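Local coordinates for alkaline phosphatase (PDB 7KWD), which probably hydrolyses phosphate monoesters as a homodimeric alkaline phosphatase that carries zinc and magnesium in its active site, at residues A[41-47]-A[265-271]; A[138-144]-A[176-181]; A[247-252]-A[295-300]. One frame throughout, in Å; residues are numbered along the deposited sequence.

Contact 1: A[41-47]-A[265-271]; sequences LIVFVYD and FVLQVEA. With MG (magnesium ion), chain D; ZN (zinc ion), chain E.
Phe44 turns the edge of its ring to Val269 and Ala271, where 41-46 and 265-271 run parallel in the central sheet of the alkaline phosphatase alpha/beta fold. Seven backbone hydrogen bonds, from Leu41 N to Phe265 O through to Asp47 N to Ala271 O, join the strands. With CG anti to the backbone N (chi1 -170°), the Phe44 ring is carried over toward its neighbour: CD1 is 3.3 Å from Val269 O, and Ala271 N lies in the ring plane, beside CE1. Val269 slants past the rim on the side of the ring away from Tyr46 CE1, its CG1 3.9 Å from Phe44 CE1. Farther back, the Ile42 and Leu267 side chains run side by side in one direction, CG2 to CD2 4.0 Å. Helices 247-259 and 283-306 cover this apolar face.

The other face turns polar at its end. Glu270, extended beyond CG, reaches toward Asp47, and its OE2 binds magnesium at 2.0 Å. Asp47 joins two metals, with OD2 on the same magnesium and OD1 on zinc at 2.2 Å; Thr148 supplies a further magnesium ligand, and Ser95, Asp317 and His318 complete the zinc site. Asp47 OD2 and Glu270 OE2 come within 2.8 Å because the shared metal draws them together. Glu270 OE1, hydrogen-bonded to Thr140, also accepts a hydrogen bond from a magnesium-bound water 2.9 Å away.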
loop_
_atom_site.group_PDB
_atom_site.type_symbol
_atom_site.label_atom_id
_atom_site.label_comp_id
_atom_site.label_asym_id
_atom_site.label_seq_id
_atom_site.Cartn_x
_atom_site.Cartn_y
_atom_site.Cartn_z
ATOM N N LEU A 41 14.478 15.739 -19.388
ATOM C CA LEU A 41 14.027 14.957 -18.241
ATOM C C LEU A 41 12.767 15.615 -17.722
ATOM O O LEU A 41 12.776 16.811 -17.410
ATOM C CB LEU A 41 15.088 14.930 -17.142
ATOM C CG LEU A 41 14.703 14.248 -15.835
ATOM C CD1 LEU A 41 14.541 12.759 -16.053
ATOM C CD2 LEU A 41 15.776 14.534 -14.797
ATOM N N ILE A 42 11.709 14.835 -17.597
ATOM C CA ILE A 42 10.477 15.266 -16.938
ATOM C C ILE A 42 10.306 14.386 -15.720
ATOM O O ILE A 42 10.394 13.152 -15.835
ATOM C CB ILE A 42 9.251 15.152 -17.866
ATOM C CG1 ILE A 42 9.516 15.895 -19.175
ATOM C CG2 ILE A 42 8.033 15.702 -17.167
ATOM C CD1 ILE A 42 8.478 15.706 -20.237
ATOM N N VAL A 43 10.087 15.002 -14.563
ATOM C CA VAL A 43 9.833 14.272 -13.320
ATOM C C VAL A 43 8.423 14.631 -12.847
ATOM O O VAL A 43 8.152 15.791 -12.527
ATOM C CB VAL A 43 10.871 14.598 -12.233
ATOM C CG1 VAL A 43 10.635 13.729 -10.993
ATOM C CG2 VAL A 43 12.332 14.431 -12.740
ATOM N N PHE A 44 7.546 13.638 -12.779
ATOM C CA PHE A 44 6.136 13.817 -12.426
ATOM C C PHE A 44 5.975 13.190 -11.044
ATOM O O PHE A 44 5.979 11.961 -10.903
ATOM C CB PHE A 44 5.234 13.180 -13.483
ATOM C CG PHE A 44 3.774 13.510 -13.325
ATOM C CD1 PHE A 44 3.304 14.334 -12.345
ATOM C CD2 PHE A 44 2.839 12.898 -14.189
ATOM C CE1 PHE A 44 1.964 14.589 -12.176
ATOM C CE2 PHE A 44 1.470 13.184 -14.052
ATOM C CZ PHE A 44 1.037 14.034 -13.041
ATOM N N VAL A 45 5.874 14.041 -10.023
ATOM C CA VAL A 45 5.714 13.577 -8.644
ATOM C C VAL A 45 4.230 13.531 -8.304
ATOM O O VAL A 45 3.529 14.538 -8.426
ATOM C CB VAL A 45 6.450 14.484 -7.656
ATOM C CG1 VAL A 45 6.226 13.978 -6.224
ATOM C CG2 VAL A 45 7.915 14.569 -8.016
ATOM N N TYR A 46 3.764 12.356 -7.869
ATOM C CA TYR A 46 2.462 12.184 -7.240
ATOM C C TYR A 46 2.683 12.283 -5.729
ATOM O O TYR A 46 3.094 11.329 -5.082
ATOM C CB TYR A 46 1.875 10.828 -7.620
ATOM C CG TYR A 46 1.214 10.688 -8.983
ATOM C CD1 TYR A 46 1.921 10.907 -10.161
ATOM C CD2 TYR A 46 -0.096 10.232 -9.091
ATOM C CE1 TYR A 46 1.324 10.718 -11.389
ATOM C CE2 TYR A 46 -0.699 10.026 -10.321
ATOM C CZ TYR A 46 0.012 10.275 -11.461
ATOM O OH TYR A 46 -0.587 10.100 -12.687
ATOM N N ASP A 47 2.423 13.451 -5.146
ATOM C CA ASP A 47 2.723 13.657 -3.741
ATOM C C ASP A 47 1.704 12.934 -2.864
ATOM O O ASP A 47 0.504 13.131 -3.019
ATOM C CB ASP A 47 2.739 15.148 -3.411
ATOM C CG ASP A 47 3.512 15.429 -2.170
ATOM O OD1 ASP A 47 3.143 14.813 -1.147
ATOM O OD2 ASP A 47 4.501 16.216 -2.223
ATOM N N PHE A 265 15.998 20.600 -21.539
ATOM C CA PHE A 265 15.282 21.078 -20.362
ATOM C C PHE A 265 15.012 19.990 -19.342
ATOM O O PHE A 265 15.050 18.794 -19.644
ATOM C CB PHE A 265 13.938 21.706 -20.781
ATOM C CG PHE A 265 12.889 20.687 -21.182
ATOM C CD1 PHE A 265 12.728 20.346 -22.521
ATOM C CD2 PHE A 265 12.043 20.104 -20.219
ATOM C CE1 PHE A 265 11.765 19.406 -22.902
ATOM C CE2 PHE A 265 11.079 19.181 -20.588
ATOM C CZ PHE A 265 10.932 18.842 -21.949
ATOM N N VAL A 266 14.719 20.440 -18.124
ATOM C CA VAL A 266 14.212 19.603 -17.042
ATOM C C VAL A 266 12.930 20.245 -16.515
ATOM O O VAL A 266 12.823 21.472 -16.440
ATOM C CB VAL A 266 15.249 19.424 -15.914
ATOM C CG1 VAL A 266 16.506 18.737 -16.468
ATOM C CG2 VAL A 266 15.600 20.756 -15.253
ATOM N N LEU A 267 11.966 19.412 -16.166
ATOM C CA LEU A 267 10.664 19.854 -15.712
ATOM C C LEU A 267 10.261 18.973 -14.551
ATOM O O LEU A 267 10.380 17.748 -14.624
ATOM C CB LEU A 267 9.639 19.754 -16.842
ATOM C CG LEU A 267 8.154 19.803 -16.523
ATOM C CD1 LEU A 267 7.881 21.174 -15.897
ATOM C CD2 LEU A 267 7.307 19.586 -17.796
ATOM N N GLN A 268 9.806 19.588 -13.472
ATOM C CA GLN A 268 9.078 18.878 -12.439
ATOM C C GLN A 268 7.607 19.261 -12.564
ATOM O O GLN A 268 7.267 20.450 -12.632
ATOM C CB GLN A 268 9.587 19.209 -11.038
ATOM C CG GLN A 268 8.917 18.329 -9.960
ATOM C CD GLN A 268 9.092 18.828 -8.531
ATOM O OE1 GLN A 268 8.211 19.472 -7.975
ATOM N NE2 GLN A 268 10.216 18.476 -7.913
ATOM N N VAL A 269 6.747 18.264 -12.671
ATOM C CA VAL A 269 5.306 18.439 -12.552
ATOM C C VAL A 269 4.907 17.782 -11.256
ATOM O O VAL A 269 5.264 16.623 -11.030
ATOM C CB VAL A 269 4.551 17.797 -13.729
ATOM C CG1 VAL A 269 3.037 18.032 -13.591
ATOM C CG2 VAL A 269 5.100 18.328 -15.044
ATOM N N GLU A 270 4.155 18.498 -10.417
ATOM C CA GLU A 270 3.728 17.957 -9.140
ATOM C C GLU A 270 2.215 17.939 -9.030
ATOM O O GLU A 270 1.560 18.988 -9.137
ATOM C CB GLU A 270 4.286 18.731 -7.942
ATOM C CG GLU A 270 4.186 17.830 -6.676
ATOM C CD GLU A 270 4.200 18.626 -5.414
ATOM O OE1 GLU A 270 4.200 19.877 -5.517
ATOM O OE2 GLU A 270 4.224 18.002 -4.356
ATOM N N ALA A 271 1.659 16.746 -8.842
ATOM C CA ALA A 271 0.280 16.593 -8.392
ATOM C C ALA A 271 0.372 16.602 -6.880
ATOM O O ALA A 271 0.364 15.568 -6.216
ATOM C CB ALA A 271 -0.342 15.314 -8.926
HETATM MG MG MG D . 4.634 18.356 -2.396
HETATM ZN ZN ZN E . 5.002 14.731 0.028
HETATM O O HOH W 1 5.106 20.387 -2.792
HETATM O O HOH W 2 5.118 18.775 -0.550
HETATM O O HOH W 3 2.417 18.406 -1.693
#

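Contact 2: A[138-144]-A[176-181]; sequences LVTTTTV and VYLGGG
Leu138 and Tyr177 lie side by side on neighbouring parallel strands, and the leucine CD1 touches the edge of the tyrosine ring, 3.8 Å from CE1. On the opposite face Val139 and Leu178 form a similar pair, CG2 to CD1 4.0 Å. Backbone bonds from Leu138 N, Leu178 N and Thr140 N keep this short parallel pairing in step. Past Thr140 the chain turns a corner and the register slips by two residues, a beta bulge that ends with Thr143 beside Gly180. Two bonds fasten the far side: Gly180 N gives to Thr142 O, and Val144 N reaches Gly180 O at 2.9 Å from well above the carbonyl plane (52° out of it). Val144 folds back over the glycines. Its CG2 stands anti to the backbone N and comes 3.7 Å from Leu178 O, while its CB rests 4.0 Å from Gly179 CA.

The corner itself is set by threonines. Thr140 OG1 accepts from Thr142 N at 2.9 Å, an ST turn, and is also hydrogen-bonded to Glu270, a magnesium ligand, which makes Thr140 a second-shell residue of that site. Thr142 OG1 donates to Thr143 O. Beyond them, Thr143 OG1 is tied to Glu162 and its backbone N to His230, while the Tyr177 ring stacks on Tyr169 and its hydroxyl bonds to Ala174 N. Strand 135-140 pairs on its other edge with 265-271, and 176-178 with 222-225; helix 147-153 packs on Leu138, helix 247-259 on Val139 and Val176.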
loop_
_atom_site.group_PDB
_atom_site.type_symbol
_atom_site.label_atom_id
_atom_site.label_comp_id
_atom_site.label_asym_id
_atom_site.label_seq_id
_atom_site.Cartn_x
_atom_site.Cartn_y
_atom_site.Cartn_z
ATOM N N LEU A 138 9.127 24.418 -13.088
ATOM C CA LEU A 138 8.440 23.863 -11.925
ATOM C C LEU A 138 6.941 24.137 -12.059
ATOM O O LEU A 138 6.512 25.292 -12.161
ATOM C CB LEU A 138 8.984 24.466 -10.628
ATOM C CG LEU A 138 10.491 24.300 -10.378
ATOM C CD1 LEU A 138 10.981 25.123 -9.189
ATOM C CD2 LEU A 138 10.810 22.830 -10.151
ATOM N N VAL A 139 6.145 23.087 -12.052
ATOM C CA VAL A 139 4.706 23.210 -12.233
ATOM C C VAL A 139 4.039 22.407 -11.147
ATOM O O VAL A 139 4.314 21.203 -11.009
ATOM C CB VAL A 139 4.258 22.706 -13.622
ATOM C CG1 VAL A 139 2.734 22.846 -13.744
ATOM C CG2 VAL A 139 4.934 23.498 -14.714
ATOM N N THR A 140 3.149 23.045 -10.387
ATOM C CA THR A 140 2.530 22.299 -9.298
ATOM C C THR A 140 1.168 22.853 -8.928
ATOM O O THR A 140 0.836 23.982 -9.264
ATOM C CB THR A 140 3.428 22.324 -8.056
ATOM O OG1 THR A 140 2.770 21.692 -6.959
ATOM C CG2 THR A 140 3.751 23.763 -7.677
ATOM N N THR A 141 0.380 22.028 -8.239
ATOM C CA THR A 141 -0.886 22.461 -7.667
ATOM C C THR A 141 -0.736 22.956 -6.233
ATOM O O THR A 141 -1.710 23.477 -5.674
ATOM C CB THR A 141 -1.921 21.324 -7.695
ATOM O OG1 THR A 141 -1.388 20.172 -7.024
ATOM C CG2 THR A 141 -2.306 20.963 -9.121
ATOM N N THR A 142 0.439 22.793 -5.617
ATOM C CA THR A 142 0.696 23.465 -4.359
ATOM C C THR A 142 1.130 24.905 -4.632
ATOM O O THR A 142 1.290 25.324 -5.790
ATOM C CB THR A 142 1.777 22.737 -3.550
ATOM O OG1 THR A 142 3.028 22.835 -4.246
ATOM C CG2 THR A 142 1.426 21.252 -3.337
ATOM N N THR A 143 1.368 25.663 -3.551
ATOM C CA THR A 143 2.146 26.889 -3.668
ATOM C C THR A 143 3.417 26.572 -4.440
ATOM O O THR A 143 4.025 25.511 -4.266
ATOM C CB THR A 143 2.494 27.477 -2.299
ATOM O OG1 THR A 143 3.121 26.474 -1.514
ATOM C CG2 THR A 143 1.229 27.973 -1.583
ATOM N N VAL A 144 3.792 27.479 -5.341
ATOM C CA VAL A 144 4.885 27.180 -6.246
ATOM C C VAL A 144 6.202 27.064 -5.497
ATOM O O VAL A 144 7.141 26.416 -5.985
ATOM C CB VAL A 144 4.903 28.258 -7.344
ATOM C CG1 VAL A 144 5.425 29.609 -6.772
ATOM C CG2 VAL A 144 5.742 27.774 -8.492
ATOM N N VAL A 176 10.359 28.602 -16.131
ATOM C CA VAL A 176 8.926 28.491 -15.885
ATOM C C VAL A 176 8.679 28.160 -14.412
ATOM O O VAL A 176 9.202 27.172 -13.895
ATOM C CB VAL A 176 8.249 27.400 -16.752
ATOM C CG1 VAL A 176 6.766 27.242 -16.361
ATOM C CG2 VAL A 176 8.392 27.695 -18.230
ATOM N N TYR A 177 7.805 28.931 -13.774
ATOM C CA TYR A 177 7.302 28.679 -12.433
ATOM C C TYR A 177 5.786 28.825 -12.479
ATOM O O TYR A 177 5.290 29.921 -12.754
ATOM C CB TYR A 177 7.833 29.696 -11.420
ATOM C CG TYR A 177 9.305 29.735 -11.134
ATOM C CD1 TYR A 177 9.903 28.759 -10.343
ATOM C CD2 TYR A 177 10.080 30.795 -11.568
ATOM C CE1 TYR A 177 11.248 28.826 -10.029
ATOM C CE2 TYR A 177 11.428 30.861 -11.285
ATOM C CZ TYR A 177 12.008 29.882 -10.504
ATOM O OH TYR A 177 13.341 29.947 -10.204
ATOM N N LEU A 178 5.052 27.760 -12.164
ATOM C CA LEU A 178 3.598 27.786 -12.203
ATOM C C LEU A 178 3.041 27.058 -11.001
ATOM O O LEU A 178 3.431 25.921 -10.729
ATOM C CB LEU A 178 3.051 27.128 -13.462
ATOM C CG LEU A 178 3.409 27.741 -14.794
ATOM C CD1 LEU A 178 2.997 26.811 -15.901
ATOM C CD2 LEU A 178 2.763 29.121 -14.958
ATOM N N GLY A 179 2.117 27.703 -10.303
ATOM C CA GLY A 179 1.472 27.093 -9.150
ATOM C C GLY A 179 0.677 28.127 -8.369
ATOM O O GLY A 179 0.244 29.142 -8.926
ATOM N N GLY A 180 0.477 27.824 -7.079
ATOM C CA GLY A 180 -0.186 28.720 -6.155
ATOM C C GLY A 180 0.785 29.642 -5.426
ATOM O O GLY A 180 1.972 29.719 -5.737
ATOM N N GLY A 181 0.255 30.336 -4.414
ATOM C CA GLY A 181 1.081 31.088 -3.485
ATOM C C GLY A 181 1.193 32.591 -3.712
ATOM O O GLY A 181 2.256 33.176 -3.504
#

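Contact 3: A[247-252]-A[295-300]; sequences LKEMVQ and EVLELL
Leu247 meets Val296 first: its CG lies 3.7 Å from the valine CG2, the two side chains crossing at about a right angle. That same methyl also presses against the main chain one residue on, 3.5 Å from Lys248 N. The Lys248 side chain, all its torsions near 180°, extends outward over the groove, away from the sheet, its CE 4.1 Å from Leu299 CD1 and its CD beside Glu295 OE2. Its NZ stops 4.1 Å from Glu295 OE2, beyond salt-bridge range, though the opposite charges should still attract. A water takes a weak bond from that NZ and donates to Glu295 O at 2.8 Å, a tenuous water link between the helices on the solvent side.

Both helices, 247-259 and 283-306, lie on one face of the central sheet in this alpha/beta fold, their segments only 23° from parallel. Val251 occupies the buried side of the groove and splits its two methyls: CG2 goes to Val296 CG1, whereas CG1 meets Leu300 CD2 at 3.9 Å and brushes Leu299 CD2. Beneath, Val251 and Val296 both rest on Val269 of the sheet. One residue later, on the exposed side, Gln252 lays its CG against Leu299 CD2, 3.5 Å away.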
loop_
_atom_site.group_PDB
_atom_site.type_symbol
_atom_site.label_atom_id
_atom_site.label_comp_id
_atom_site.label_asym_id
_atom_site.label_seq_id
_atom_site.Cartn_x
_atom_site.Cartn_y
_atom_site.Cartn_z
ATOM N N LEU A 247 -4.095 21.220 -13.440
ATOM C CA LEU A 247 -2.685 20.882 -13.631
ATOM C C LEU A 247 -2.362 20.766 -15.123
ATOM O O LEU A 247 -1.329 21.274 -15.592
ATOM C CB LEU A 247 -2.352 19.611 -12.867
ATOM C CG LEU A 247 -0.849 19.269 -12.817
ATOM C CD1 LEU A 247 -0.036 20.405 -12.251
ATOM C CD2 LEU A 247 -0.674 17.996 -11.979
ATOM N N LYS A 248 -3.259 20.141 -15.894
ATOM C CA LYS A 248 -3.030 20.004 -17.331
ATOM C C LYS A 248 -2.814 21.354 -17.994
ATOM O O LYS A 248 -1.882 21.522 -18.806
ATOM C CB LYS A 248 -4.224 19.292 -17.988
ATOM C CG LYS A 248 -4.083 19.124 -19.519
ATOM C CD LYS A 248 -5.352 18.453 -20.073
ATOM C CE LYS A 248 -5.227 18.056 -21.547
ATOM N NZ LYS A 248 -6.538 17.513 -22.025
ATOM N N GLU A 249 -3.678 22.327 -17.690
ATOM C CA GLU A 249 -3.555 23.645 -18.319
ATOM C C GLU A 249 -2.201 24.269 -18.026
ATOM O O GLU A 249 -1.631 24.968 -18.869
ATOM C CB GLU A 249 -4.678 24.577 -17.836
ATOM C CG GLU A 249 -6.021 24.328 -18.551
ATOM C CD GLU A 249 -7.227 25.044 -17.929
ATOM O OE1 GLU A 249 -7.295 25.247 -16.690
ATOM O OE2 GLU A 249 -8.129 25.393 -18.707
ATOM N N MET A 250 -1.691 24.061 -16.818
ATOM C CA MET A 250 -0.380 24.606 -16.472
ATOM C C MET A 250 0.724 23.886 -17.238
ATOM O O MET A 250 1.610 24.535 -17.802
ATOM C CB MET A 250 -0.171 24.508 -14.957
ATOM C CG MET A 250 -0.991 25.542 -14.174
ATOM S SD MET A 250 -0.597 25.674 -12.430
ATOM C CE MET A 250 -1.424 24.446 -11.646
ATOM N N VAL A 251 0.669 22.549 -17.318
ATOM C CA VAL A 251 1.667 21.836 -18.124
ATOM C C VAL A 251 1.603 22.258 -19.599
ATOM O O VAL A 251 2.642 22.435 -20.253
ATOM C CB VAL A 251 1.495 20.316 -17.954
ATOM C CG1 VAL A 251 2.420 19.590 -18.880
ATOM C CG2 VAL A 251 1.795 19.896 -16.492
ATOM N N GLN A 252 0.390 22.406 -20.158
ATOM C CA GLN A 252 0.283 22.795 -21.572
ATOM C C GLN A 252 1.027 24.096 -21.848
ATOM O O GLN A 252 1.596 24.264 -22.935
ATOM C CB GLN A 252 -1.183 22.950 -21.984
ATOM C CG GLN A 252 -1.949 21.659 -21.972
ATOM C CD GLN A 252 -3.423 21.826 -22.327
ATOM O OE1 GLN A 252 -4.204 22.462 -21.588
ATOM N NE2 GLN A 252 -3.835 21.193 -23.432
ATOM N N GLU A 295 -4.804 12.965 -16.589
ATOM C CA GLU A 295 -4.862 13.753 -17.821
ATOM C C GLU A 295 -3.492 14.297 -18.172
ATOM O O GLU A 295 -3.133 14.414 -19.353
ATOM C CB GLU A 295 -5.846 14.912 -17.683
ATOM C CG GLU A 295 -7.298 14.479 -17.647
ATOM C CD GLU A 295 -8.255 15.675 -17.525
ATOM O OE1 GLU A 295 -9.122 15.648 -16.615
ATOM O OE2 GLU A 295 -8.126 16.642 -18.326
ATOM N N VAL A 296 -2.720 14.676 -17.149
ATOM C CA VAL A 296 -1.370 15.194 -17.383
ATOM C C VAL A 296 -0.476 14.100 -17.940
ATOM O O VAL A 296 0.313 14.330 -18.867
ATOM C CB VAL A 296 -0.786 15.787 -16.087
ATOM C CG1 VAL A 296 0.703 16.140 -16.268
ATOM C CG2 VAL A 296 -1.588 17.039 -15.661
ATOM N N LEU A 297 -0.590 12.893 -17.381
ATOM C CA LEU A 297 0.184 11.744 -17.848
ATOM C C LEU A 297 0.034 11.556 -19.340
ATOM O O LEU A 297 1.015 11.293 -20.046
ATOM C CB LEU A 297 -0.304 10.517 -17.120
ATOM C CG LEU A 297 0.605 9.361 -16.771
ATOM C CD1 LEU A 297 1.924 9.806 -16.208
ATOM C CD2 LEU A 297 -0.208 8.500 -15.767
ATOM N N GLU A 298 -1.194 11.681 -19.828
ATOM C CA GLU A 298 -1.465 11.491 -21.235
ATOM C C GLU A 298 -0.734 12.529 -22.038
ATOM O O GLU A 298 -0.123 12.210 -23.059
ATOM C CB GLU A 298 -2.965 11.555 -21.468
ATOM C CG GLU A 298 -3.626 10.285 -20.955
ATOM C CD GLU A 298 -5.104 10.185 -21.248
ATOM O OE1 GLU A 298 -5.775 11.239 -21.273
ATOM O OE2 GLU A 298 -5.592 9.039 -21.416
ATOM N N LEU A 299 -0.713 13.765 -21.538
ATOM C CA LEU A 299 0.049 14.822 -22.179
ATOM C C LEU A 299 1.541 14.522 -22.184
ATOM O O LEU A 299 2.228 14.700 -23.194
ATOM C CB LEU A 299 -0.212 16.136 -21.455
ATOM C CG LEU A 299 -0.392 17.309 -22.396
ATOM C CD1 LEU A 299 -1.630 17.085 -23.262
ATOM C CD2 LEU A 299 -0.511 18.538 -21.532
ATOM N N LEU A 300 2.076 14.101 -21.032
ATOM C CA LEU A 300 3.513 13.910 -20.925
ATOM C C LEU A 300 3.971 12.724 -21.755
ATOM O O LEU A 300 5.041 12.774 -22.360
ATOM C CB LEU A 300 3.894 13.728 -19.456
ATOM C CG LEU A 300 3.623 14.948 -18.576
ATOM C CD1 LEU A 300 4.040 14.679 -17.130
ATOM C CD2 LEU A 300 4.311 16.218 -19.132
HETATM O O HOH W 4 -4.782 15.039 -21.543
#

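Contacts 1 and 2 belong to the buried sheet, while contact 3 runs from that core to solvent. Strands 265-271 and 135-140 are neighbours, so both contacts adjoin through a backbone bond from Glu270 N to Val139 O. Contact 1 supplies metal ligands directly; contact 2 supports one from the second shell. Contact 3 is a helix pairing without direct hydrogen bonds, apolar on the side facing the sheet, with a lysine, a glutamate and a water on the solvent side. Val251 and Leu300 pack on Val269 and Phe44 of contact 1; the Met250 side chain packs on Val139 of contact 2 and its carbonyl O meets Leu178. Main-chain bonding dominates contacts 1 and 2, side-chain packing contact 3.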